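Local coordinates for protein cystatin (PDB 6I1M) that probably inhibits papain-like cysteine proteases, as a secreted cystatin of the stefin type from the liver fluke, at residues P20-K25 / V69-P74; K56-G59 / G65-E68. One frame throughout, in Å; residues are numbered along the deposited sequence.

Contact 1 (P20-K25 / V69-P74); sequences PMILSK and VVVFVP
One torsion of Ile-22, chi1, deals its two branches to two valines of the strand. At -62° it sets CG2 anti to the backbone N, where it meets CG2 of Val-69, while CG1 stands beside that N and turns to Val-71; chi2 near 175° merely carries CD1 straight on from CG1. Both valines offer Ile-22 the same branch, CG2, which lies beside the backbone N of its own residue. The closer pair is Ile-22 CG2 and Val-69 CG2 at 3.9 Å, the two side chains running antiparallel alongside one another. Val-71 is met at a slant, its CG2 lying 4.2 Å from Ile-22 CG1. The preceding residue adds a looser touch at the margin: Met-21, extended through chi2, brings its SD to 4.5 Å from Val-71 CG1.

Val-69 and Val-71 alternate with Val-70, which points away, so one face of strand 66-74 is turned to helix 12-28. The short segments cross at 123° with axes 10.2 Å apart; a long helix laid across a curved antiparallel sheet is characteristic of the cystatin fold. Phe-18 of the same helix continues the packing along Val-71 and Val-73, and Phe-55 adds to it beside Ile-22. Lys-25 instead directs its NZ to the carbonyl O of Val-84 on the neighbouring strand. No hydrogen bond joins the two segments; the helix bonds its backbone within itself, the strand to its two neighbours in the sheet, and the attraction between them is dispersion and the exclusion of water from apolar side chains.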
loop_
_atom_site.group_PDB
_atom_site.type_symbol
_atom_site.label_atom_id
_atom_site.label_comp_id
_atom_site.label_asym_id
_atom_site.label_seq_id
_atom_site.Cartn_x
_atom_site.Cartn_y
_atom_site.Cartn_z
ATOM N N PRO A 20 -8.472 -1.670 -0.641
ATOM C CA PRO A 20 -9.182 -1.183 -1.832
ATOM C C PRO A 20 -8.530 0.022 -2.524
ATOM O O PRO A 20 -8.654 0.124 -3.728
ATOM C CB PRO A 20 -10.542 -0.709 -1.305
ATOM C CG PRO A 20 -10.712 -1.500 -0.024
ATOM C CD PRO A 20 -9.324 -1.579 0.563
ATOM N N MET A 21 -7.854 0.893 -1.770
ATOM C CA MET A 21 -7.111 2.042 -2.352
ATOM C C MET A 21 -5.975 1.493 -3.219
ATOM O O MET A 21 -5.759 1.998 -4.320
ATOM C CB MET A 21 -6.485 2.936 -1.284
ATOM C CG MET A 21 -7.451 3.738 -0.464
ATOM S SD MET A 21 -6.493 4.834 0.628
ATOM C CE MET A 21 -7.688 5.128 1.925
ATOM N N ILE A 22 -5.250 0.505 -2.717
ATOM C CA ILE A 22 -4.063 -0.061 -3.425
ATOM C C ILE A 22 -4.524 -0.837 -4.659
ATOM O O ILE A 22 -3.868 -0.699 -5.716
ATOM C CB ILE A 22 -3.168 -0.866 -2.475
ATOM C CG1 ILE A 22 -2.628 0.057 -1.378
ATOM C CG2 ILE A 22 -2.060 -1.557 -3.242
ATOM C CD1 ILE A 22 -1.833 -0.642 -0.304
ATOM N N LEU A 23 -5.628 -1.573 -4.547
ATOM C CA LEU A 23 -6.196 -2.363 -5.659
ATOM C C LEU A 23 -6.588 -1.393 -6.765
ATOM O O LEU A 23 -6.169 -1.606 -7.916
ATOM C CB LEU A 23 -7.426 -3.113 -5.160
ATOM C CG LEU A 23 -8.204 -3.933 -6.195
ATOM C CD1 LEU A 23 -7.283 -4.748 -7.090
ATOM C CD2 LEU A 23 -9.193 -4.859 -5.492
ATOM N N SER A 24 -7.350 -0.363 -6.394
ATOM C CA SER A 24 -7.828 0.675 -7.334
ATOM C C SER A 24 -6.631 1.273 -8.084
ATOM O O SER A 24 -6.720 1.388 -9.297
ATOM C CB SER A 24 -8.635 1.724 -6.649
ATOM O OG SER A 24 -8.787 2.816 -7.523
ATOM N N LYS A 25 -5.539 1.596 -7.385
ATOM C CA LYS A 25 -4.303 2.185 -7.980
ATOM C C LYS A 25 -3.680 1.200 -8.970
ATOM O O LYS A 25 -3.400 1.606 -10.106
ATOM C CB LYS A 25 -3.250 2.496 -6.915
ATOM C CG LYS A 25 -2.049 3.284 -7.416
ATOM C CD LYS A 25 -2.409 4.495 -8.238
ATOM C CE LYS A 25 -1.185 5.260 -8.702
ATOM N NZ LYS A 25 -0.980 6.475 -7.879
ATOM N N VAL A 69 4.019 -0.421 -2.434
ATOM C CA VAL A 69 3.149 0.767 -2.660
ATOM C C VAL A 69 3.171 1.593 -1.381
ATOM O O VAL A 69 2.796 1.061 -0.334
ATOM C CB VAL A 69 1.703 0.373 -3.008
ATOM C CG1 VAL A 69 0.891 1.575 -3.495
ATOM C CG2 VAL A 69 1.644 -0.756 -4.028
ATOM N N VAL A 70 3.547 2.859 -1.489
ATOM C CA VAL A 70 3.504 3.832 -0.370
ATOM C C VAL A 70 2.194 4.622 -0.417
ATOM O O VAL A 70 1.855 5.156 -1.469
ATOM C CB VAL A 70 4.732 4.749 -0.397
ATOM C CG1 VAL A 70 4.760 5.641 0.830
ATOM C CG2 VAL A 70 6.017 3.943 -0.517
ATOM N N VAL A 71 1.471 4.656 0.702
ATOM C CA VAL A 71 0.277 5.532 0.895
ATOM C C VAL A 71 0.613 6.572 1.969
ATOM O O VAL A 71 0.975 6.154 3.081
ATOM C CB VAL A 71 -0.962 4.726 1.311
ATOM C CG1 VAL A 71 -2.176 5.628 1.469
ATOM C CG2 VAL A 71 -1.248 3.584 0.346
ATOM N N PHE A 72 0.420 7.849 1.642
ATOM C CA PHE A 72 0.514 9.015 2.541
ATOM C C PHE A 72 -0.874 9.339 3.109
ATOM O O PHE A 72 -1.844 9.616 2.359
ATOM C CB PHE A 72 1.101 10.216 1.809
ATOM C CG PHE A 72 1.157 11.445 2.678
ATOM C CD1 PHE A 72 1.923 11.452 3.840
ATOM C CD2 PHE A 72 0.379 12.557 2.390
ATOM C CE1 PHE A 72 1.980 12.590 4.629
ATOM C CE2 PHE A 72 0.399 13.665 3.227
ATOM C CZ PHE A 72 1.193 13.673 4.345
ATOM N N VAL A 73 -0.960 9.326 4.434
ATOM C CA VAL A 73 -2.148 9.793 5.201
ATOM C C VAL A 73 -1.751 11.098 5.884
ATOM O O VAL A 73 -0.965 11.098 6.823
ATOM C CB VAL A 73 -2.613 8.740 6.220
ATOM C CG1 VAL A 73 -3.786 9.224 7.043
ATOM C CG2 VAL A 73 -2.936 7.426 5.542
ATOM N N PRO A 74 -2.253 12.252 5.424
ATOM C CA PRO A 74 -1.904 13.520 6.048
ATOM C C PRO A 74 -2.644 13.661 7.384
ATOM O O PRO A 74 -3.615 12.960 7.648
ATOM C CB PRO A 74 -2.403 14.567 5.044
ATOM C CG PRO A 74 -3.625 13.876 4.438
ATOM C CD PRO A 74 -3.221 12.417 4.329
#

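Contact 2 (K56-G59 / G65-E68); sequences KVSG and GCWE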
loop_
_atom_site.group_PDB
_atom_site.type_symbol
_atom_site.label_atom_id
_atom_site.label_comp_id
_atom_site.label_asym_id
_atom_site.label_seq_id
_atom_site.Cartn_x
_atom_site.Cartn_y
_atom_site.Cartn_z
ATOM N N LYS A 56 3.949 -4.043 1.313
ATOM C CA LYS A 56 4.262 -5.105 0.335
ATOM C C LYS A 56 2.967 -5.889 0.097
ATOM O O LYS A 56 2.401 -6.397 1.079
ATOM C CB LYS A 56 5.378 -5.989 0.877
ATOM C CG LYS A 56 5.941 -6.957 -0.141
ATOM C CD LYS A 56 7.110 -7.743 0.401
ATOM C CE LYS A 56 7.332 -9.040 -0.348
ATOM N NZ LYS A 56 8.706 -9.104 -0.901
ATOM N N VAL A 57 2.510 -5.934 -1.152
ATOM C CA VAL A 57 1.211 -6.542 -1.554
ATOM C C VAL A 57 1.502 -7.695 -2.520
ATOM O O VAL A 57 2.458 -7.590 -3.300
ATOM C CB VAL A 57 0.251 -5.484 -2.132
ATOM C CG1 VAL A 57 0.105 -4.304 -1.176
ATOM C CG2 VAL A 57 0.653 -4.992 -3.520
ATOM N N SER A 58 0.686 -8.745 -2.445
ATOM C CA SER A 58 0.781 -9.979 -3.266
ATOM C C SER A 58 -0.534 -10.198 -4.016
ATOM O O SER A 58 -1.613 -10.056 -3.406
ATOM C CB SER A 58 1.093 -11.171 -2.410
ATOM O OG SER A 58 1.034 -12.342 -3.187
ATOM N N GLY A 59 -0.448 -10.516 -5.303
ATOM C CA GLY A 59 -1.629 -10.841 -6.117
ATOM C C GLY A 59 -1.938 -12.325 -6.064
ATOM O O GLY A 59 -1.034 -13.124 -5.830
ATOM N N GLY A 65 2.405 -11.882 -8.443
ATOM C CA GLY A 65 3.524 -10.946 -8.319
ATOM C C GLY A 65 3.305 -10.119 -7.081
ATOM O O GLY A 65 2.185 -10.185 -6.504
ATOM N N CYS A 66 4.346 -9.409 -6.687
ATOM C CA CYS A 66 4.360 -8.552 -5.495
ATOM C C CYS A 66 4.744 -7.151 -5.948
ATOM O O CYS A 66 5.526 -7.002 -6.915
ATOM C CB CYS A 66 5.313 -9.079 -4.434
ATOM S SG CYS A 66 4.676 -10.558 -3.595
ATOM N N TRP A 67 4.153 -6.172 -5.273
ATOM C CA TRP A 67 4.402 -4.733 -5.478
ATOM C C TRP A 67 4.683 -4.088 -4.124
ATOM O O TRP A 67 4.161 -4.579 -3.071
ATOM C CB TRP A 67 3.216 -4.082 -6.177
ATOM C CG TRP A 67 2.912 -4.539 -7.574
ATOM C CD1 TRP A 67 3.194 -3.859 -8.728
ATOM C CD2 TRP A 67 2.121 -5.674 -7.973
ATOM N NE1 TRP A 67 2.641 -4.493 -9.807
ATOM C CE2 TRP A 67 2.012 -5.631 -9.383
ATOM C CE3 TRP A 67 1.524 -6.739 -7.289
ATOM C CZ2 TRP A 67 1.321 -6.598 -10.113
ATOM C CZ3 TRP A 67 0.849 -7.702 -8.009
ATOM C CH2 TRP A 67 0.756 -7.635 -9.403
ATOM N N GLU A 68 5.523 -3.072 -4.131
ATOM C CA GLU A 68 5.665 -2.142 -2.989
ATOM C C GLU A 68 4.871 -0.888 -3.345
ATOM O O GLU A 68 5.035 -0.389 -4.465
ATOM C CB GLU A 68 7.143 -1.887 -2.724
ATOM C CG GLU A 68 7.411 -0.734 -1.796
ATOM C CD GLU A 68 8.900 -0.489 -1.643
ATOM O OE1 GLU A 68 9.602 -1.448 -1.213
ATOM O OE2 GLU A 68 9.360 0.633 -2.001
HETATM O O HOH W 1 1.527 -13.279 -5.756
#
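Trp-67 faces Val-57 across an antiparallel hydrogen-bonded pair, and its side chain can be followed outward along strand 50-59. CB packs on Val-57 CG2 at 3.8 Å, the two side chains set roughly perpendicular. With chi1 at -64°, CG lies beside the backbone N, and the indole swings toward the hairpin end: CE3 comes to 4.2 Å from Val-57 O, and CZ3, at the rim of the six-membered ring, to 4.1 Å from Gly-59 N. Both polar atoms lie at the ring edge, near its plane. Pro-87, Arg-89, Ser-31 and Val-32 also contact this side chain.

Val-57 N reaches Trp-67 O at 2.9 Å and 172°, and Gly-59 N to Gly-65 O is nearly as straight; the return bond from Trp-67 N to Val-57 O is more bent. One water gathers Ser-58 OG, Gly-59 O and Gly-65 N where the strands part.

On the other face, Ser-58 CB rests 3.8 Å from Cys-66 SG, whose disulfide to Cys-92 ties the hairpin to the C-terminal tail. Lys-56 NZ donates to Ser-91 O there. Strands 38-47 and 83-90 flank the hairpin, while Val-57 packs against Ile-22 and Trp-67 against Leu-26, both of helix 12-28.

The pair illustrates how one strand can serve two kinds of cohesion. Strand 66-74 takes part in both: in contact 1 its side chains meet a helix, in contact 2 chiefly its backbone, with side-chain packing on both faces, meets a neighbouring strand. Contact 1 is buried near the middle of the chain and wholly apolar; contact 2, partly buried and nearer the periphery, combines main-chain hydrogen bonds with a bridging water and a disulfide cysteine. Their centres lie about 13 Å apart, yet they touch where Ile-22 CG2 packs 4.1 Å from Val-57 CG1. Along the chain the hairpin of contact 2 is nested within the loop that contact 1 closes, so local pairing lies inside the longer-range helix-to-sheet closure.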